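Local structure of endo-beta-mannanase (Opitutaceae bacterium TAV5, 7BOB) at residues A27-G30 against Q35-P38; D40-D45 against L82-A87; D455-L460 against S485-A490; V478-A483 against M519-E524. The protein acts as an exo-beta-1,4-mannosidase of glycoside hydrolase family 5, probably releasing mannose units from beta-1,4-linked mannooligosaccharides in the termite hindgut. All blocks are in the same frame, centred on the assembly; numbering follows the deposited sequence.

Contacts 1 and 2 lie together at one end of the chain, in the catalytic barrel, whereas contacts 3 and 4 lie 60 to 64 Å away, centre to centre, in the C-terminal alpha/beta region. Contact 1 is a partly exposed fit between a loop and the end of a short helix; contact 2, beside it, is a buried helix pair, and Glu41 and Ile42 of its helix reach back to the 27-30 and 35-38 segments. Contacts 3 and 4 are both buried and share helix 482-488. None of the four has a hydrogen bond across it: a sulfur and a proline mark contact 1, a CH-pi contact marks contact 2, and aliphatic groups or an indole mark the others.

Contact 1: residues A27-G30 against Q35-P38; sequences ASCG and QAWP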
# COMPACT_ATOMS: atom_id res chain seq x y z
N ALA A 27 30.46 -0.25 27.54
CA ALA A 27 29.30 0.24 28.28
C ALA A 27 29.19 1.76 28.25
O ALA A 27 28.09 2.32 28.13
CB ALA A 27 29.36 -0.23 29.72
N SER A 28 30.32 2.46 28.42
CA SER A 28 30.27 3.89 28.72
C SER A 28 29.94 4.74 27.50
O SER A 28 29.44 5.86 27.66
CB SER A 28 31.59 4.36 29.31
OG SER A 28 32.61 4.25 28.35
N CYS A 29 30.18 4.24 26.29
CA CYS A 29 30.03 5.06 25.09
C CYS A 29 29.29 4.39 23.95
O CYS A 29 29.10 5.04 22.91
CB CYS A 29 31.42 5.50 24.59
SG CYS A 29 32.58 4.09 24.36
N GLY A 30 28.89 3.12 24.07
CA GLY A 30 28.25 2.41 22.98
C GLY A 30 28.93 2.64 21.64
O GLY A 30 30.15 2.51 21.52
N GLN A 35 35.49 7.25 18.90
CA GLN A 35 35.73 8.64 19.29
C GLN A 35 36.09 8.76 20.76
O GLN A 35 37.00 9.51 21.13
CB GLN A 35 34.49 9.50 19.00
CG GLN A 35 34.03 9.51 17.54
CD GLN A 35 35.01 10.26 16.64
OE1 GLN A 35 35.80 11.09 17.09
NE2 GLN A 35 34.92 9.99 15.33
N ALA A 36 35.38 8.04 21.63
CA ALA A 36 35.62 8.19 23.06
C ALA A 36 36.85 7.42 23.54
O ALA A 36 37.49 7.83 24.51
CB ALA A 36 34.38 7.76 23.85
N TRP A 37 37.20 6.32 22.86
CA TRP A 37 38.27 5.37 23.16
C TRP A 37 38.60 5.26 24.65
O TRP A 37 39.63 5.78 25.09
CB TRP A 37 39.54 5.75 22.38
CG TRP A 37 40.48 4.56 22.22
CD1 TRP A 37 41.76 4.46 22.68
CD2 TRP A 37 40.19 3.32 21.56
NE1 TRP A 37 42.30 3.24 22.33
CE2 TRP A 37 41.35 2.53 21.64
CE3 TRP A 37 39.08 2.81 20.89
CZ2 TRP A 37 41.42 1.24 21.09
CZ3 TRP A 37 39.14 1.54 20.34
CH2 TRP A 37 40.30 0.77 20.44
N PRO A 38 37.75 4.61 25.45
CA PRO A 38 38.11 4.34 26.86
C PRO A 38 38.93 3.05 26.93
O PRO A 38 38.41 1.94 27.16
CB PRO A 38 36.75 4.22 27.54
CG PRO A 38 35.87 3.60 26.46
CD PRO A 38 36.40 4.10 25.13
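Cys29 holds SG between its backbone N and carbonyl carbon (chi1 53°), and Ser28 places OG in the same way (chi1 66°), which turns both heteroatoms to the ring of Pro38. The two lie next to each other and converge on the ring from the same loop, Cys29 buried and Ser28 exposed. Cys29 SG reaches the CG-CD bond of the proline and stands 3.9 Å from Pro38 CD, practically the same distance as from CG. Ser28 OG comes to the corner of the ring, 3.8 Å from Pro38 CG, a van der Waals touch on a ring carbon; the hydroxyl's hydrogen bond goes to the carboxylate of Glu41. The methyl of Ala36 fills in next to the sulfur: its CB lies 3.8 Å from Cys29 CB and slightly farther from SG, touching both side-chain atoms of the cysteine.

Residues 27-30 belong to the loop that follows strand 20-23 of the (beta/alpha)8 barrel, and the 35-38 segment carries the end of the short helix 33-36 within the same strand-to-helix connection. The helix ends at Ala36; Trp37, with positive phi (29°), turns the chain and leaves Pro38 at the N-cap position of helix 39-51. The alanine methyl and the proline ring, one on each side of this turn in the sequence, both meet the loop, while the indole of Trp37 packs nearly parallel to Trp34 and touches Ile42 and Leu84.

Contact 2: residues D40-D45 against L82-A87; sequences DEIFSD and LRLLDA
Phe43 turns one face of its ring to the methyl of Ala87, a CH-pi contact between helices 39-51 and 75-89, which are consecutive outer helices of the (beta/alpha)8 barrel. The segments run nearly in the same direction, with axes 10.9 Å apart and an angle of 26° between them, as suits two helices that each follow a parallel barrel strand. Ala87 CB sits 3.7 Å from the Phe43 ring centroid. It is displaced from the ring centre toward the CE1-CZ side, and its approach to Phe43 CE1, 3.4 Å, is tight. With CG beside the backbone N, opposite the carbonyl carbon (chi1 -70°), the ring is carried from the flank of its helix across to Ala87.

Deeper in the interface, Ile42 and Leu84 cross at about a right angle, with Ile42 CG2 3.8 Å from Leu84 CD1. Leu84 continues inward to Phe59 of strand 56-62, joining the helix pair to the barrel wall. Were Phe43 replaced by an alanine, the Ala87 methyl would probably lose its aromatic cover and a gap would open between the helices. Arg83, at the exposed margin, pairs its guanidinium with Glu39. Its carbonyl O accepts the helical bond from Ala87 N and also lies obliquely to the ring, 3.9 Å from Phe43 CZ.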
# COMPACT_ATOMS: atom_id res chain seq x y z
N ASP A 40 41.31 1.60 28.83
CA ASP A 40 41.35 0.69 29.98
C ASP A 40 40.05 -0.08 30.09
O ASP A 40 40.06 -1.30 30.34
CB ASP A 40 41.61 1.46 31.27
CG ASP A 40 43.05 1.93 31.40
OD1 ASP A 40 43.90 1.53 30.56
OD2 ASP A 40 43.33 2.71 32.34
N GLU A 41 38.92 0.60 29.88
CA GLU A 41 37.62 -0.07 29.91
C GLU A 41 37.56 -1.18 28.86
O GLU A 41 37.19 -2.32 29.17
CB GLU A 41 36.51 0.95 29.70
CG GLU A 41 35.09 0.35 29.61
CD GLU A 41 33.99 1.41 29.49
OE1 GLU A 41 34.33 2.61 29.35
OE2 GLU A 41 32.79 1.03 29.53
N ILE A 42 37.97 -0.88 27.62
CA ILE A 42 37.94 -1.89 26.55
C ILE A 42 38.79 -3.11 26.93
O ILE A 42 38.33 -4.26 26.87
CB ILE A 42 38.42 -1.26 25.23
CG1 ILE A 42 37.45 -0.18 24.76
CG2 ILE A 42 38.63 -2.32 24.17
CD1 ILE A 42 38.02 0.78 23.69
N PHE A 43 40.05 -2.87 27.34
CA PHE A 43 40.95 -3.98 27.62
C PHE A 43 40.47 -4.78 28.83
O PHE A 43 40.60 -6.01 28.88
CB PHE A 43 42.38 -3.46 27.82
CG PHE A 43 43.04 -2.92 26.56
CD1 PHE A 43 42.32 -2.80 25.36
CD2 PHE A 43 44.39 -2.55 26.56
CE1 PHE A 43 42.92 -2.30 24.19
CE2 PHE A 43 45.01 -2.03 25.40
CZ PHE A 43 44.27 -1.92 24.21
N SER A 44 39.89 -4.09 29.82
CA SER A 44 39.29 -4.81 30.93
C SER A 44 38.12 -5.67 30.46
O SER A 44 37.91 -6.77 30.98
CB SER A 44 38.86 -3.82 32.01
OG SER A 44 38.00 -4.46 32.95
N ASP A 45 37.38 -5.20 29.44
CA ASP A 45 36.29 -6.02 28.89
C ASP A 45 36.84 -7.21 28.11
O ASP A 45 36.26 -8.30 28.15
CB ASP A 45 35.37 -5.17 28.00
CG ASP A 45 34.43 -4.27 28.80
OD1 ASP A 45 34.14 -4.57 29.98
OD2 ASP A 45 33.99 -3.25 28.23
N LEU A 82 44.52 -0.76 15.35
CA LEU A 82 45.64 -1.67 15.53
C LEU A 82 45.82 -2.02 17.01
O LEU A 82 46.13 -3.17 17.33
CB LEU A 82 46.94 -1.08 14.93
CG LEU A 82 48.14 -2.07 15.00
CD1 LEU A 82 49.00 -2.09 13.72
CD2 LEU A 82 49.04 -1.88 16.24
N ARG A 83 45.60 -1.06 17.91
CA ARG A 83 45.73 -1.36 19.34
C ARG A 83 44.70 -2.40 19.78
O ARG A 83 45.01 -3.29 20.58
CB ARG A 83 45.62 -0.07 20.17
CG ARG A 83 46.75 0.98 19.86
CD ARG A 83 46.83 2.13 20.89
NE ARG A 83 47.17 1.58 22.20
CZ ARG A 83 47.88 2.21 23.14
NH1 ARG A 83 48.34 3.44 22.94
NH2 ARG A 83 48.12 1.59 24.30
N LEU A 84 43.46 -2.31 19.24
CA LEU A 84 42.44 -3.30 19.56
C LEU A 84 42.83 -4.68 19.03
O LEU A 84 42.78 -5.66 19.77
CB LEU A 84 41.08 -2.87 18.99
CG LEU A 84 39.82 -3.65 19.36
CD1 LEU A 84 39.66 -3.77 20.86
CD2 LEU A 84 38.59 -2.96 18.74
N LEU A 85 43.19 -4.77 17.74
CA LEU A 85 43.57 -6.06 17.16
C LEU A 85 44.67 -6.71 17.98
O LEU A 85 44.62 -7.92 18.27
CB LEU A 85 44.04 -5.87 15.72
CG LEU A 85 42.95 -5.37 14.77
CD1 LEU A 85 43.54 -4.86 13.47
CD2 LEU A 85 41.94 -6.51 14.52
N ASP A 86 45.66 -5.91 18.37
CA ASP A 86 46.76 -6.39 19.20
C ASP A 86 46.26 -6.89 20.55
O ASP A 86 46.58 -8.00 20.98
CB ASP A 86 47.76 -5.25 19.36
CG ASP A 86 49.13 -5.73 19.69
OD1 ASP A 86 49.85 -6.13 18.74
OD2 ASP A 86 49.48 -5.69 20.89
N ALA A 87 45.44 -6.08 21.23
CA ALA A 87 44.98 -6.46 22.56
C ALA A 87 44.13 -7.73 22.53
O ALA A 87 44.19 -8.52 23.49
CB ALA A 87 44.19 -5.30 23.17

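Contact 3: residues D455-L460 against S485-A490; sequences DEIKEL and SRLVGA
Ile457 and Leu460 of helix 454-465 both meet one methyl of Leu487, and two acids precede them in the helix. Asp455 folds its carboxylate back on its own chain, and OD1 takes the N-H of Glu456 at 2.7 Å in a bent bond, met from above the carboxylate plane. Glu456 has a buried carboxylate, with OE1 bonded to Tyr388 OH and Arg391 N and OE2 to Gly453 N. Next comes Ile457, whose CG2 branch lies 4.1 Å from Leu487 CD2, the two side chains set at a slant to one another. The same leucine methyl also rests 3.8 Å from the carbonyl O of Ile457.

Helix 454-465 is the helix of a beta-alpha-beta crossover between the neighbouring parallel strands 444-448 and 469-473 of the C-terminal mixed sheet, and helix 482-488 packs against it on the same layer. One turn on, Leu460 adds its CB, 4.1 Å from Leu487 CD2, so that one methyl touches residues three apart on the helix. In Leu487, chi1 of -176° carries CG out toward the neighbouring helix, and CD2 is the branch that touches it; the side chain also meets Trp472 and Val551 of the sheet.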
# COMPACT_ATOMS: atom_id res chain seq x y z
N ASP A 455 9.24 -27.79 -14.23
CA ASP A 455 10.44 -28.59 -13.96
C ASP A 455 10.38 -29.17 -12.55
O ASP A 455 10.69 -30.35 -12.34
CB ASP A 455 11.71 -27.75 -14.15
CG ASP A 455 11.60 -26.35 -13.54
OD1 ASP A 455 10.57 -26.04 -12.90
OD2 ASP A 455 12.55 -25.53 -13.70
N GLU A 456 9.94 -28.36 -11.59
CA GLU A 456 9.81 -28.86 -10.23
C GLU A 456 8.84 -30.02 -10.15
O GLU A 456 9.09 -31.00 -9.45
CB GLU A 456 9.38 -27.74 -9.30
CG GLU A 456 10.33 -26.56 -9.34
CD GLU A 456 9.87 -25.43 -8.45
OE1 GLU A 456 10.02 -25.57 -7.20
OE2 GLU A 456 9.34 -24.43 -9.00
N ILE A 457 7.72 -29.93 -10.90
CA ILE A 457 6.73 -31.01 -10.87
C ILE A 457 7.32 -32.30 -11.43
O ILE A 457 7.22 -33.37 -10.82
CB ILE A 457 5.45 -30.60 -11.62
CG1 ILE A 457 4.74 -29.48 -10.86
CG2 ILE A 457 4.51 -31.79 -11.76
CD1 ILE A 457 3.97 -28.52 -11.75
N LYS A 458 7.96 -32.21 -12.60
CA LYS A 458 8.59 -33.37 -13.23
C LYS A 458 9.57 -34.05 -12.28
O LYS A 458 9.57 -35.28 -12.15
CB LYS A 458 9.30 -32.94 -14.51
CG LYS A 458 8.34 -32.63 -15.68
CD LYS A 458 9.12 -32.19 -16.92
CE LYS A 458 8.17 -31.73 -18.03
NZ LYS A 458 8.90 -31.05 -19.14
N GLU A 459 10.41 -33.26 -11.61
CA GLU A 459 11.38 -33.84 -10.69
C GLU A 459 10.69 -34.44 -9.48
O GLU A 459 11.03 -35.55 -9.06
CB GLU A 459 12.41 -32.79 -10.27
CG GLU A 459 13.51 -33.31 -9.35
CD GLU A 459 14.65 -34.00 -10.09
OE1 GLU A 459 15.62 -34.43 -9.42
OE2 GLU A 459 14.58 -34.12 -11.34
N LEU A 460 9.69 -33.75 -8.93
CA LEU A 460 8.92 -34.33 -7.84
C LEU A 460 8.28 -35.65 -8.26
O LEU A 460 8.20 -36.58 -7.45
CB LEU A 460 7.85 -33.34 -7.37
CG LEU A 460 8.34 -32.25 -6.44
CD1 LEU A 460 7.40 -31.05 -6.51
CD2 LEU A 460 8.44 -32.78 -5.02
N SER A 485 -1.55 -33.01 -13.05
CA SER A 485 -2.68 -33.94 -12.98
C SER A 485 -2.21 -35.40 -12.89
O SER A 485 -2.79 -36.18 -12.13
CB SER A 485 -3.61 -33.77 -14.19
OG SER A 485 -4.21 -32.49 -14.20
N ARG A 486 -1.18 -35.77 -13.65
CA ARG A 486 -0.65 -37.13 -13.54
C ARG A 486 0.03 -37.38 -12.20
O ARG A 486 0.08 -38.52 -11.74
CB ARG A 486 0.32 -37.43 -14.68
CG ARG A 486 -0.31 -37.23 -16.05
CD ARG A 486 0.53 -37.80 -17.18
NE ARG A 486 1.78 -37.06 -17.38
CZ ARG A 486 2.02 -36.23 -18.39
NH1 ARG A 486 1.08 -36.00 -19.32
NH2 ARG A 486 3.19 -35.61 -18.47
N LEU A 487 0.58 -36.33 -11.57
CA LEU A 487 1.23 -36.52 -10.27
C LEU A 487 0.22 -36.51 -9.13
O LEU A 487 0.26 -37.38 -8.25
CB LEU A 487 2.28 -35.44 -10.04
CG LEU A 487 3.11 -35.60 -8.76
CD1 LEU A 487 3.60 -37.04 -8.60
CD2 LEU A 487 4.27 -34.63 -8.79
N VAL A 488 -0.69 -35.54 -9.11
CA VAL A 488 -1.71 -35.53 -8.07
C VAL A 488 -2.67 -36.71 -8.26
O VAL A 488 -3.13 -37.31 -7.28
CB VAL A 488 -2.46 -34.18 -8.08
CG1 VAL A 488 -3.78 -34.29 -7.30
CG2 VAL A 488 -1.57 -33.09 -7.51
N GLY A 489 -2.96 -37.06 -9.51
CA GLY A 489 -3.92 -38.11 -9.81
C GLY A 489 -5.34 -37.64 -10.04
O GLY A 489 -6.28 -38.38 -9.75
N ALA A 490 -5.53 -36.43 -10.56
CA ALA A 490 -6.84 -35.81 -10.71
C ALA A 490 -6.72 -34.63 -11.66
O ALA A 490 -5.64 -34.04 -11.78
CB ALA A 490 -7.40 -35.36 -9.35

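Contact 4: residues V478-A483 against M519-E524; sequences VNWAQA and MRVRIE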
# COMPACT_ATOMS: atom_id res chain seq x y z
N VAL A 478 -2.42 -22.49 -11.06
CA VAL A 478 -1.70 -21.82 -12.14
C VAL A 478 -0.73 -22.78 -12.83
O VAL A 478 -0.44 -22.63 -14.02
CB VAL A 478 -1.00 -20.55 -11.60
CG1 VAL A 478 0.04 -20.01 -12.59
CG2 VAL A 478 -2.06 -19.47 -11.34
N ASN A 479 -0.27 -23.81 -12.12
CA ASN A 479 0.61 -24.79 -12.75
C ASN A 479 -0.04 -26.16 -12.85
O ASN A 479 0.66 -27.18 -12.92
CB ASN A 479 1.93 -24.87 -11.99
CG ASN A 479 2.80 -23.65 -12.26
OD1 ASN A 479 3.33 -23.49 -13.36
ND2 ASN A 479 2.90 -22.76 -11.27
N TRP A 480 -1.37 -26.22 -12.86
CA TRP A 480 -2.09 -27.49 -12.87
C TRP A 480 -2.48 -27.78 -14.31
O TRP A 480 -3.53 -27.34 -14.79
CB TRP A 480 -3.29 -27.43 -11.94
CG TRP A 480 -3.86 -28.77 -11.60
CD1 TRP A 480 -3.99 -29.84 -12.44
CD2 TRP A 480 -4.42 -29.17 -10.34
NE1 TRP A 480 -4.58 -30.90 -11.77
CE2 TRP A 480 -4.85 -30.51 -10.49
CE3 TRP A 480 -4.58 -28.54 -9.10
CZ2 TRP A 480 -5.43 -31.23 -9.44
CZ3 TRP A 480 -5.17 -29.24 -8.07
CH2 TRP A 480 -5.58 -30.58 -8.24
N ALA A 481 -1.60 -28.50 -15.02
CA ALA A 481 -1.93 -29.01 -16.34
C ALA A 481 -1.67 -30.52 -16.37
O ALA A 481 -1.89 -31.19 -15.36
CB ALA A 481 -1.14 -28.28 -17.42
N GLN A 482 -1.22 -31.06 -17.50
CA GLN A 482 -1.07 -32.52 -17.58
C GLN A 482 -0.11 -33.03 -16.52
O GLN A 482 -0.43 -33.96 -15.79
CB GLN A 482 -0.59 -32.94 -18.97
CG GLN A 482 -1.59 -32.66 -20.10
CD GLN A 482 -1.33 -31.32 -20.78
OE1 GLN A 482 -0.69 -30.41 -20.20
NE2 GLN A 482 -1.80 -31.18 -22.02
N ALA A 483 1.07 -32.39 -16.39
CA ALA A 483 2.10 -32.90 -15.48
C ALA A 483 1.58 -32.98 -14.05
O ALA A 483 1.66 -34.03 -13.41
CB ALA A 483 3.37 -32.04 -15.55
N MET A 519 -8.50 -19.23 -4.80
CA MET A 519 -9.37 -19.99 -5.69
C MET A 519 -9.47 -21.44 -5.22
O MET A 519 -8.52 -22.02 -4.68
CB MET A 519 -8.88 -19.95 -7.13
CG MET A 519 -8.98 -18.56 -7.73
SD MET A 519 -8.62 -18.54 -9.49
CE MET A 519 -6.83 -18.80 -9.49
N ARG A 520 -10.65 -22.01 -5.44
CA ARG A 520 -10.94 -23.39 -5.12
C ARG A 520 -11.38 -24.11 -6.39
O ARG A 520 -11.99 -23.51 -7.28
CB ARG A 520 -12.01 -23.45 -4.04
CG ARG A 520 -12.12 -24.77 -3.38
CD ARG A 520 -12.89 -24.65 -2.11
NE ARG A 520 -13.28 -25.96 -1.63
CZ ARG A 520 -14.26 -26.17 -0.77
NH1 ARG A 520 -14.96 -25.14 -0.30
NH2 ARG A 520 -14.54 -27.41 -0.39
N VAL A 521 -11.06 -25.40 -6.48
CA VAL A 521 -11.29 -26.15 -7.70
C VAL A 521 -12.13 -27.38 -7.38
O VAL A 521 -12.08 -27.92 -6.28
CB VAL A 521 -9.99 -26.60 -8.40
CG1 VAL A 521 -9.31 -25.41 -9.06
CG2 VAL A 521 -9.08 -27.32 -7.41
N ARG A 522 -12.91 -27.79 -8.37
CA ARG A 522 -13.60 -29.07 -8.37
C ARG A 522 -12.79 -30.05 -9.22
O ARG A 522 -12.52 -29.79 -10.39
CB ARG A 522 -15.01 -28.91 -8.92
CG ARG A 522 -15.88 -30.11 -8.66
CD ARG A 522 -16.76 -30.44 -9.86
NE ARG A 522 -17.94 -29.59 -9.93
CZ ARG A 522 -19.17 -30.03 -10.21
NH1 ARG A 522 -19.37 -31.32 -10.45
NH2 ARG A 522 -20.19 -29.19 -10.26
N ILE A 523 -12.40 -31.17 -8.63
CA ILE A 523 -11.54 -32.10 -9.33
C ILE A 523 -12.33 -33.33 -9.77
O ILE A 523 -13.41 -33.63 -9.25
CB ILE A 523 -10.32 -32.50 -8.49
CG1 ILE A 523 -10.76 -33.07 -7.14
CG2 ILE A 523 -9.39 -31.27 -8.31
CD1 ILE A 523 -10.90 -34.58 -7.11
N GLU A 524 -11.78 -34.03 -10.75
CA GLU A 524 -12.24 -35.35 -11.16
C GLU A 524 -11.09 -36.33 -10.97
O GLU A 524 -10.00 -36.11 -11.53
CB GLU A 524 -12.71 -35.34 -12.61
CG GLU A 524 -13.49 -36.57 -13.03
CD GLU A 524 -14.87 -36.59 -12.41
OE1 GLU A 524 -15.54 -35.52 -12.38
OE2 GLU A 524 -15.27 -37.68 -11.94
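Across the two segments the contact is wholly apolar: the six-membered half of the Trp480 indole meets two residues of strand 520-525. The nearer is Ile523: its CG2 methyl lies 3.9 Å from Trp480 CH2 and slightly farther from CZ2, the two side chains slanting across each other. Val521, two residues earlier on the same side of the strand, brings CG2 to 4.4 Å from Trp480 CZ3, a looser touch. Because the backbones are far apart, 10.6 Å between the CA atoms of Trp480 and Val521, the indole has to bridge the gap, and it does so with CG placed opposite the backbone N (chi1 -164°). Ile523 answers with CG1 in the crowded position between N and the carbonyl carbon (chi1 56°), which leaves the CG2 branch to meet the ring. Strand 520-525 pairs antiparallel with strand 490-496 at the side of the C-terminal domain, and Ile492 of that partner strand touches both Trp480 and Val521.

The polar bonds lead outside the pair. Weak hydrogen bonds link Trp480 NE1 to Ser485 OG and Ala490 O. The 478-483 segment lies at the interface with the second subunit of the homotrimer, where Asn479 OD1 accepts a hydrogen bond from Asn333 N of that subunit and Val478 packs on its Asn332.

The buried indole is thus used on two sides: its N-H gives direction, if weakly, while its hydrocarbon end makes only nondirectional contacts with the strand, consistent with packing that depends on shape.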